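Local coordinates for fasciclin I (Drosophila melanogaster, PDB 1O70), which acts as a neural cell adhesion molecule, a membrane-anchored glycoprotein of repeated FAS1 domains, two of which, the third and fourth, make up this chain, at residues V131-Q137 with I149-G155; T109-F113 with T125-G129. All blocks are in the same frame, centred on the assembly; numbering follows the deposited sequence.

Followed from the N terminus, the chain of the third FAS1 domain illustrates how consecutive hairpins build a sheet. It first closes contact 2, where 109-113 and 125-129 pair across a hairpin; a short turn then leads into 131-137, which opens contact 1 and closes on 149-155 across a second hairpin. The two loops stand in series and neither nests in nor crosses the other. Strands 123-128 and 131-141 are neighbours in the sheet, and a probable hydrogen bond from Val126 N to Ala133 O (2.8 Å) joins the two contacts directly. One N-linked sugar spans both: it is carried by Asn132 in contact 1 and hydrogen-bonded to Thr125 in contact 2.

Contact 1: V131-Q137 with I149-G155; sequences VNATVIQ and IIDHVLG. With NAG (2-acetamido-2-deoxy-beta-D-glucopyranose), chain B.
The antiparallel hairpin of strands 131-141 and 145-150 in the third FAS1 domain is interrupted by a classic beta bulge, where Ile136 and Gln137 both face Ile149. Two backbone bonds frame the bulge: Ile136 N donates to Ile149 O at 2.7 Å, and Ile149 N donates to Gln137 O at 2.8 Å. Ile149 fits its branches to this irregularity, CG2 packing on CG1 and CD1 of Ile136 while CD1 runs alongside CG of Gln137.

Past Ile150 the second segment leaves regular pairing, and a side chain takes over from the backbone. Thr134 O still receives Asp151 N (3.0 Å), but Thr134 N turns to the carboxylate, meeting Asp151 OD1 at 2.8 Å in a nearly straight bond (167°). Asp151 can reach back because its CG sits between its own N and carbonyl carbon (chi1 58°). From the other face of the carboxylate plane, His152 ND1 donates to the same Asp151 OD1 at 3.0 Å, in a steep and bent bond, and the imidazole also stacks on Tyr158. Farther along, the methyl of Ala133 rests on Ile150 CB at 3.8 Å, and Val131 CG1 touches both His152 CB and Leu154 CD2. Asn132 points away from the partner segment and carries the N-linked sugar through ND2.

Two donors thus reach one oxygen from above and below the carboxylate plane; together they probably restrain the group and stabilise its negative charge, so that Asp151 extends the hairpin's polar pairing where strand 145-150 has ended.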
ATOM      1  N   VAL A 131      -5.561  -1.749  -0.217  1.00 24.82           N
ATOM      2  CA  VAL A 131      -6.834  -1.569  -0.889  1.00 25.38           C
ATOM      3  C   VAL A 131      -7.094  -0.172  -1.391  1.00 24.74           C
ATOM      4  O   VAL A 131      -6.811   0.809  -0.700  1.00 24.07           O
ATOM      5  CB  VAL A 131      -8.011  -1.956   0.014  1.00 27.08           C
ATOM      6  CG1 VAL A 131      -9.334  -1.570  -0.658  1.00 28.27           C
ATOM      7  CG2 VAL A 131      -7.978  -3.452   0.293  1.00 28.28           C
ATOM      8  N   ASN A 132      -7.631  -0.098  -2.605  1.00 24.91           N
ATOM      9  CA  ASN A 132      -7.998   1.178  -3.217  1.00 25.97           C
ATOM     10  C   ASN A 132      -9.521   1.206  -3.247  1.00 25.77           C
ATOM     11  O   ASN A 132     -10.150   0.374  -3.903  1.00 25.89           O
ATOM     12  CB  ASN A 132      -7.460   1.270  -4.647  1.00 26.65           C
ATOM     13  CG  ASN A 132      -7.916   2.533  -5.361  1.00 29.24           C
ATOM     14  OD1 ASN A 132      -9.118   2.798  -5.429  1.00 33.36           O
ATOM     15  ND2 ASN A 132      -6.972   3.320  -5.884  1.00 31.38           N
ATOM     16  N   ALA A 133     -10.108   2.160  -2.544  1.00 24.87           N
ATOM     17  CA  ALA A 133     -11.558   2.264  -2.501  1.00 26.27           C
ATOM     18  C   ALA A 133     -12.046   3.641  -2.909  1.00 26.54           C
ATOM     19  O   ALA A 133     -11.340   4.646  -2.769  1.00 26.49           O
ATOM     20  CB  ALA A 133     -12.083   1.930  -1.091  1.00 24.17           C
ATOM     21  N   THR A 134     -13.272   3.678  -3.414  1.00 25.93           N
ATOM     22  CA  THR A 134     -13.865   4.929  -3.821  1.00 26.68           C
ATOM     23  C   THR A 134     -14.869   5.348  -2.773  1.00 27.04           C
ATOM     24  O   THR A 134     -15.569   4.520  -2.188  1.00 25.24           O
ATOM     25  CB  THR A 134     -14.564   4.792  -5.181  1.00 27.09           C
ATOM     26  OG1 THR A 134     -13.586   4.493  -6.186  1.00 27.33           O
ATOM     27  CG2 THR A 134     -15.275   6.084  -5.551  1.00 25.03           C
ATOM     28  N   VAL A 135     -14.903   6.646  -2.517  1.00 29.22           N
ATOM     29  CA  VAL A 135     -15.837   7.208  -1.561  1.00 31.52           C
ATOM     30  C   VAL A 135     -17.138   7.368  -2.336  1.00 33.54           C
ATOM     31  O   VAL A 135     -17.203   8.162  -3.269  1.00 33.05           O
ATOM     32  CB  VAL A 135     -15.369   8.583  -1.080  1.00 31.17           C
ATOM     33  CG1 VAL A 135     -16.404   9.178  -0.141  1.00 31.14           C
ATOM     34  CG2 VAL A 135     -14.025   8.456  -0.371  1.00 29.70           C
ATOM     35  N   ILE A 136     -18.156   6.593  -1.970  1.00 34.97           N
ATOM     36  CA  ILE A 136     -19.436   6.664  -2.657  1.00 36.85           C
ATOM     37  C   ILE A 136     -20.414   7.570  -1.928  1.00 38.16           C
ATOM     38  O   ILE A 136     -21.573   7.666  -2.312  1.00 39.69           O
ATOM     39  CB  ILE A 136     -20.083   5.278  -2.795  1.00 37.79           C
ATOM     40  CG1 ILE A 136     -20.340   4.679  -1.414  1.00 36.64           C
ATOM     41  CG2 ILE A 136     -19.173   4.355  -3.609  1.00 37.37           C
ATOM     42  CD1 ILE A 136     -21.070   3.347  -1.474  1.00 36.52           C
ATOM     43  N   GLN A 137     -19.945   8.226  -0.873  1.00 38.50           N
ATOM     44  CA  GLN A 137     -20.772   9.134  -0.086  1.00 38.76           C
ATOM     45  C   GLN A 137     -19.841   9.818   0.891  1.00 36.76           C
ATOM     46  O   GLN A 137     -19.138   9.161   1.657  1.00 36.97           O
ATOM     47  CB  GLN A 137     -21.856   8.356   0.659  1.00 42.23           C
ATOM     48  CG  GLN A 137     -22.540   9.145   1.764  1.00 46.28           C
ATOM     49  CD  GLN A 137     -24.052   9.174   1.620  1.00 51.37           C
ATOM     50  OE1 GLN A 137     -24.776   9.289   2.614  1.00 52.35           O
ATOM     51  NE2 GLN A 137     -24.538   9.089   0.378  1.00 52.83           N
ATOM     52  N   ILE A 149     -18.515   6.876   3.149  1.00 31.70           N
ATOM     53  CA  ILE A 149     -18.748   5.484   2.787  1.00 33.59           C
ATOM     54  C   ILE A 149     -17.877   5.076   1.594  1.00 33.60           C
ATOM     55  O   ILE A 149     -17.856   5.757   0.568  1.00 36.06           O
ATOM     56  CB  ILE A 149     -20.252   5.224   2.462  1.00 34.91           C
ATOM     57  CG1 ILE A 149     -21.094   5.363   3.732  1.00 36.18           C
ATOM     58  CG2 ILE A 149     -20.456   3.788   1.985  1.00 34.46           C
ATOM     59  CD1 ILE A 149     -21.200   6.746   4.269  1.00 39.43           C
ATOM     60  N   ILE A 150     -17.146   3.975   1.743  1.00 31.00           N
ATOM     61  CA  ILE A 150     -16.288   3.482   0.672  1.00 30.69           C
ATOM     62  C   ILE A 150     -16.808   2.149   0.160  1.00 31.91           C
ATOM     63  O   ILE A 150     -17.497   1.425   0.880  1.00 32.31           O
ATOM     64  CB  ILE A 150     -14.818   3.340   1.130  1.00 29.45           C
ATOM     65  CG1 ILE A 150     -14.709   2.358   2.305  1.00 29.00           C
ATOM     66  CG2 ILE A 150     -14.267   4.706   1.514  1.00 26.13           C
ATOM     67  CD1 ILE A 150     -13.281   2.209   2.836  1.00 27.19           C
ATOM     68  N   ASP A 151     -16.475   1.833  -1.088  1.00 31.78           N
ATOM     69  CA  ASP A 151     -16.960   0.614  -1.714  1.00 32.51           C
ATOM     70  C   ASP A 151     -16.130  -0.639  -1.515  1.00 32.57           C
ATOM     71  O   ASP A 151     -16.441  -1.680  -2.089  1.00 32.53           O
ATOM     72  CB  ASP A 151     -17.170   0.849  -3.210  1.00 34.24           C
ATOM     73  CG  ASP A 151     -15.910   1.303  -3.914  1.00 36.07           C
ATOM     74  OD1 ASP A 151     -14.822   1.327  -3.287  1.00 33.94           O
ATOM     75  OD2 ASP A 151     -16.023   1.632  -5.111  1.00 38.36           O
ATOM     76  N   HIS A 152     -15.069  -0.547  -0.724  1.00 31.92           N
ATOM     77  CA  HIS A 152     -14.249  -1.718  -0.440  1.00 31.79           C
ATOM     78  C   HIS A 152     -13.813  -1.615   0.986  1.00 31.42           C
ATOM     79  O   HIS A 152     -13.741  -0.518   1.534  1.00 30.80           O
ATOM     80  CB  HIS A 152     -13.003  -1.797  -1.319  1.00 32.67           C
ATOM     81  CG  HIS A 152     -13.280  -2.254  -2.713  1.00 36.03           C
ATOM     82  ND1 HIS A 152     -13.519  -1.378  -3.749  1.00 36.92           N
ATOM     83  CD2 HIS A 152     -13.382  -3.498  -3.238  1.00 36.93           C
ATOM     84  CE1 HIS A 152     -13.753  -2.061  -4.856  1.00 37.72           C
ATOM     85  NE2 HIS A 152     -13.676  -3.350  -4.574  1.00 37.92           N
ATOM     86  N   VAL A 153     -13.531  -2.761   1.584  1.00 31.45           N
ATOM     87  CA  VAL A 153     -13.083  -2.803   2.957  1.00 30.39           C
ATOM     88  C   VAL A 153     -11.562  -2.737   2.954  1.00 32.07           C
ATOM     89  O   VAL A 153     -10.890  -3.605   2.387  1.00 33.64           O
ATOM     90  CB  VAL A 153     -13.546  -4.097   3.635  1.00 30.76           C
ATOM     91  CG1 VAL A 153     -13.193  -4.060   5.102  1.00 28.55           C
ATOM     92  CG2 VAL A 153     -15.051  -4.285   3.440  1.00 29.77           C
ATOM     93  N   LEU A 154     -11.015  -1.700   3.577  1.00 31.71           N
ATOM     94  CA  LEU A 154      -9.569  -1.546   3.627  1.00 32.68           C
ATOM     95  C   LEU A 154      -8.962  -2.716   4.403  1.00 33.98           C
ATOM     96  O   LEU A 154      -9.647  -3.375   5.192  1.00 33.90           O
ATOM     97  CB  LEU A 154      -9.195  -0.216   4.292  1.00 31.22           C
ATOM     98  CG  LEU A 154      -9.737   1.059   3.638  1.00 32.17           C
ATOM     99  CD1 LEU A 154      -9.285   2.282   4.426  1.00 30.49           C
ATOM    100  CD2 LEU A 154      -9.264   1.146   2.198  1.00 29.87           C
ATOM    101  N   GLY A 155      -7.681  -2.980   4.165  1.00 33.06           N
ATOM    102  CA  GLY A 155      -7.006  -4.061   4.858  1.00 32.08           C
ATOM    103  C   GLY A 155      -7.347  -5.463   4.395  1.00 30.71           C
ATOM    104  O   GLY A 155      -6.911  -6.432   5.009  1.00 32.17           O
TER
HETATM  105  C1  NAG B   1      -7.322   4.240  -6.953  1.00 30.49           C
HETATM  106  C2  NAG B   1      -6.388   5.445  -7.007  1.00 29.80           C
HETATM  107  C3  NAG B   1      -6.893   6.411  -8.083  1.00 31.99           C
HETATM  108  C4  NAG B   1      -7.038   5.695  -9.439  1.00 33.32           C
HETATM  109  C5  NAG B   1      -7.893   4.424  -9.256  1.00 33.84           C
HETATM  110  C6  NAG B   1      -8.020   3.572 -10.499  1.00 32.77           C
HETATM  111  C7  NAG B   1      -5.250   6.203  -5.024  1.00 31.49           C
HETATM  112  C8  NAG B   1      -5.312   6.968  -3.708  1.00 28.91           C
HETATM  113  N2  NAG B   1      -6.375   6.116  -5.725  1.00 31.86           N
HETATM  114  O3  NAG B   1      -6.028   7.530  -8.184  1.00 28.73           O
HETATM  115  O4  NAG B   1      -7.699   6.573 -10.372  1.00 38.19           O
HETATM  116  O5  NAG B   1      -7.339   3.586  -8.223  1.00 31.45           O
HETATM  117  O6  NAG B   1      -6.742   3.286 -11.048  1.00 37.64           O
HETATM  118  O7  NAG B   1      -4.196   5.696  -5.394  1.00 30.72           O

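Contact 2: T109-F113 with T125-G129; sequences TFLYF and TVEGG. With NAG (2-acetamido-2-deoxy-beta-D-glucopyranose), chain B.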
ATOM      1  N   THR A 109      -0.627   1.197  10.019  1.00 40.67           N
ATOM      2  CA  THR A 109      -1.297   1.455   8.749  1.00 37.56           C
ATOM      3  C   THR A 109      -1.706   2.908   8.577  1.00 36.73           C
ATOM      4  O   THR A 109      -2.406   3.462   9.423  1.00 37.99           O
ATOM      5  CB  THR A 109      -2.592   0.654   8.638  1.00 37.49           C
ATOM      6  OG1 THR A 109      -2.334  -0.714   8.970  1.00 38.04           O
ATOM      7  CG2 THR A 109      -3.169   0.769   7.232  1.00 36.01           C
ATOM      8  N   PHE A 110      -1.270   3.543   7.499  1.00 33.61           N
ATOM      9  CA  PHE A 110      -1.719   4.905   7.261  1.00 31.45           C
ATOM     10  C   PHE A 110      -2.443   4.884   5.909  1.00 28.96           C
ATOM     11  O   PHE A 110      -2.370   3.897   5.178  1.00 28.07           O
ATOM     12  CB  PHE A 110      -0.547   5.898   7.292  1.00 32.12           C
ATOM     13  CG  PHE A 110       0.466   5.692   6.215  1.00 34.82           C
ATOM     14  CD1 PHE A 110       0.180   6.056   4.900  1.00 35.95           C
ATOM     15  CD2 PHE A 110       1.722   5.163   6.513  1.00 35.35           C
ATOM     16  CE1 PHE A 110       1.126   5.898   3.887  1.00 34.87           C
ATOM     17  CE2 PHE A 110       2.683   4.998   5.510  1.00 35.64           C
ATOM     18  CZ  PHE A 110       2.382   5.369   4.190  1.00 35.14           C
ATOM     19  N   LEU A 111      -3.171   5.946   5.600  1.00 25.39           N
ATOM     20  CA  LEU A 111      -3.912   6.018   4.349  1.00 25.73           C
ATOM     21  C   LEU A 111      -3.568   7.326   3.671  1.00 25.30           C
ATOM     22  O   LEU A 111      -2.814   8.137   4.207  1.00 24.69           O
ATOM     23  CB  LEU A 111      -5.417   6.035   4.620  1.00 24.88           C
ATOM     24  CG  LEU A 111      -5.975   5.171   5.747  1.00 25.70           C
ATOM     25  CD1 LEU A 111      -7.457   5.475   5.966  1.00 19.20           C
ATOM     26  CD2 LEU A 111      -5.757   3.706   5.388  1.00 23.23           C
ATOM     27  N   TYR A 112      -4.122   7.529   2.487  1.00 24.18           N
ATOM     28  CA  TYR A 112      -3.936   8.780   1.778  1.00 25.59           C
ATOM     29  C   TYR A 112      -5.011   8.781   0.713  1.00 27.66           C
ATOM     30  O   TYR A 112      -5.511   7.719   0.335  1.00 26.11           O
ATOM     31  CB  TYR A 112      -2.509   8.925   1.212  1.00 22.77           C
ATOM     32  CG  TYR A 112      -2.099   7.944   0.161  1.00 22.39           C
ATOM     33  CD1 TYR A 112      -2.381   8.179  -1.192  1.00 23.47           C
ATOM     34  CD2 TYR A 112      -1.431   6.773   0.511  1.00 23.81           C
ATOM     35  CE1 TYR A 112      -2.009   7.273  -2.167  1.00 22.14           C
ATOM     36  CE2 TYR A 112      -1.055   5.858  -0.442  1.00 23.10           C
ATOM     37  CZ  TYR A 112      -1.344   6.112  -1.785  1.00 25.25           C
ATOM     38  OH  TYR A 112      -0.950   5.223  -2.761  1.00 23.74           O
ATOM     39  N   PHE A 113      -5.399   9.969   0.269  1.00 30.50           N
ATOM     40  CA  PHE A 113      -6.466  10.089  -0.707  1.00 33.60           C
ATOM     41  C   PHE A 113      -6.028  10.720  -2.012  1.00 35.87           C
ATOM     42  O   PHE A 113      -4.961  11.328  -2.115  1.00 38.10           O
ATOM     43  CB  PHE A 113      -7.613  10.937  -0.134  1.00 33.05           C
ATOM     44  CG  PHE A 113      -8.130  10.465   1.196  1.00 31.59           C
ATOM     45  CD1 PHE A 113      -7.390  10.661   2.352  1.00 31.13           C
ATOM     46  CD2 PHE A 113      -9.355   9.815   1.291  1.00 32.45           C
ATOM     47  CE1 PHE A 113      -7.859  10.218   3.584  1.00 30.51           C
ATOM     48  CE2 PHE A 113      -9.832   9.367   2.520  1.00 33.05           C
ATOM     49  CZ  PHE A 113      -9.077   9.571   3.667  1.00 32.31           C
ATOM     50  N   THR A 125     -10.903   8.850  -3.898  1.00 31.50           N
ATOM     51  CA  THR A 125     -10.498   7.477  -3.654  1.00 27.69           C
ATOM     52  C   THR A 125      -9.493   7.477  -2.510  1.00 27.08           C
ATOM     53  O   THR A 125      -8.869   8.500  -2.212  1.00 24.88           O
ATOM     54  CB  THR A 125      -9.854   6.823  -4.908  1.00 29.22           C
ATOM     55  OG1 THR A 125      -8.743   7.614  -5.372  1.00 28.59           O
ATOM     56  CG2 THR A 125     -10.899   6.662  -6.022  1.00 26.58           C
ATOM     57  N   VAL A 126      -9.360   6.333  -1.850  1.00 26.90           N
ATOM     58  CA  VAL A 126      -8.438   6.184  -0.733  1.00 25.76           C
ATOM     59  C   VAL A 126      -7.627   4.911  -0.924  1.00 28.11           C
ATOM     60  O   VAL A 126      -8.131   3.918  -1.465  1.00 30.34           O
ATOM     61  CB  VAL A 126      -9.195   6.078   0.616  1.00 24.85           C
ATOM     62  CG1 VAL A 126     -10.177   4.911   0.587  1.00 20.91           C
ATOM     63  CG2 VAL A 126      -8.201   5.888   1.758  1.00 22.75           C
ATOM     64  N   GLU A 127      -6.371   4.939  -0.488  1.00 28.05           N
ATOM     65  CA  GLU A 127      -5.504   3.774  -0.604  1.00 28.28           C
ATOM     66  C   GLU A 127      -5.028   3.370   0.778  1.00 27.61           C
ATOM     67  O   GLU A 127      -4.420   4.162   1.491  1.00 27.69           O
ATOM     68  CB  GLU A 127      -4.281   4.068  -1.488  1.00 31.07           C
ATOM     69  CG  GLU A 127      -3.225   2.953  -1.434  1.00 33.21           C
ATOM     70  CD  GLU A 127      -3.664   1.682  -2.150  1.00 35.77           C
ATOM     71  OE1 GLU A 127      -3.142   0.600  -1.815  1.00 34.88           O
ATOM     72  OE2 GLU A 127      -4.518   1.766  -3.062  1.00 38.27           O
ATOM     73  N   GLY A 128      -5.310   2.133   1.161  1.00 27.48           N
ATOM     74  CA  GLY A 128      -4.875   1.681   2.466  1.00 25.94           C
ATOM     75  C   GLY A 128      -4.881   0.179   2.656  1.00 25.16           C
ATOM     76  O   GLY A 128      -5.779  -0.519   2.177  1.00 24.22           O
ATOM     77  N   GLY A 129      -3.869  -0.319   3.360  1.00 25.43           N
ATOM     78  CA  GLY A 129      -3.783  -1.743   3.622  1.00 24.42           C
ATOM     79  C   GLY A 129      -3.908  -2.567   2.362  1.00 25.00           C
ATOM     80  O   GLY A 129      -4.519  -3.641   2.379  1.00 26.20           O
TER
HETATM   81  C1  NAG B   1      -7.322   4.240  -6.953  1.00 30.49           C
HETATM   82  C2  NAG B   1      -6.388   5.445  -7.007  1.00 29.80           C
HETATM   83  C3  NAG B   1      -6.893   6.411  -8.083  1.00 31.99           C
HETATM   84  C4  NAG B   1      -7.038   5.695  -9.439  1.00 33.32           C
HETATM   85  C5  NAG B   1      -7.893   4.424  -9.256  1.00 33.84           C
HETATM   86  C6  NAG B   1      -8.020   3.572 -10.499  1.00 32.77           C
HETATM   87  C7  NAG B   1      -5.250   6.203  -5.024  1.00 31.49           C
HETATM   88  C8  NAG B   1      -5.312   6.968  -3.708  1.00 28.91           C
HETATM   89  N2  NAG B   1      -6.375   6.116  -5.725  1.00 31.86           N
HETATM   90  O3  NAG B   1      -6.028   7.530  -8.184  1.00 28.73           O
HETATM   91  O4  NAG B   1      -7.699   6.573 -10.372  1.00 38.19           O
HETATM   92  O5  NAG B   1      -7.339   3.586  -8.223  1.00 31.45           O
HETATM   93  O6  NAG B   1      -6.742   3.286 -11.048  1.00 37.64           O
HETATM   94  O7  NAG B   1      -4.196   5.696  -5.394  1.00 30.72           O
HETATM   95  O   HOH W   1      -1.667   4.042   2.191  1.00 26.83           O
HETATM   96  O   HOH W   2      -1.461   1.070   4.074  1.00 31.31           O
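Tyr112 lays its ring against Glu127, whose CB stands over one face at 4.0 Å from the ring centroid, displaced toward the rim. The tyrosine takes this place with CG between its backbone N and carbonyl carbon (chi1 64°), and the two side chains run alongside each other, their ring and carboxylate planes 40° apart. In the backbone, Glu127 N donates to Tyr112 O at 3.0 Å, almost straight (165°). The other side of the hairpin is packed in the same manner: Val126 CG2 covers a face of the Phe113 ring, 4.2 Å from its centroid, and also meets Leu111 CB.

Toward Thr109 the strands separate and water replaces direct pairing. One water donates both to Phe110 O and, at 2.8 Å, to Glu127 O, linking two acceptors that could not bond to each other. A second water donates to Phe110 O and accepts from Gly129 N (2.9 Å). At the opposite end, the sugar carried by Asn132 on the neighbouring strand reaches across to this hairpin: NAG N2 donates to Thr125 OG1 at 2.8 Å, and its acetamido methyl C8 comes to 3.7 Å from Tyr112 CE1.

Glu127 is therefore divided in its roles. Its aliphatic stem belongs to the aromatic packing, whereas OE1 makes a salt bridge with Arg290 of the fourth FAS1 domain, so this hairpin bears a charged link between the two domains.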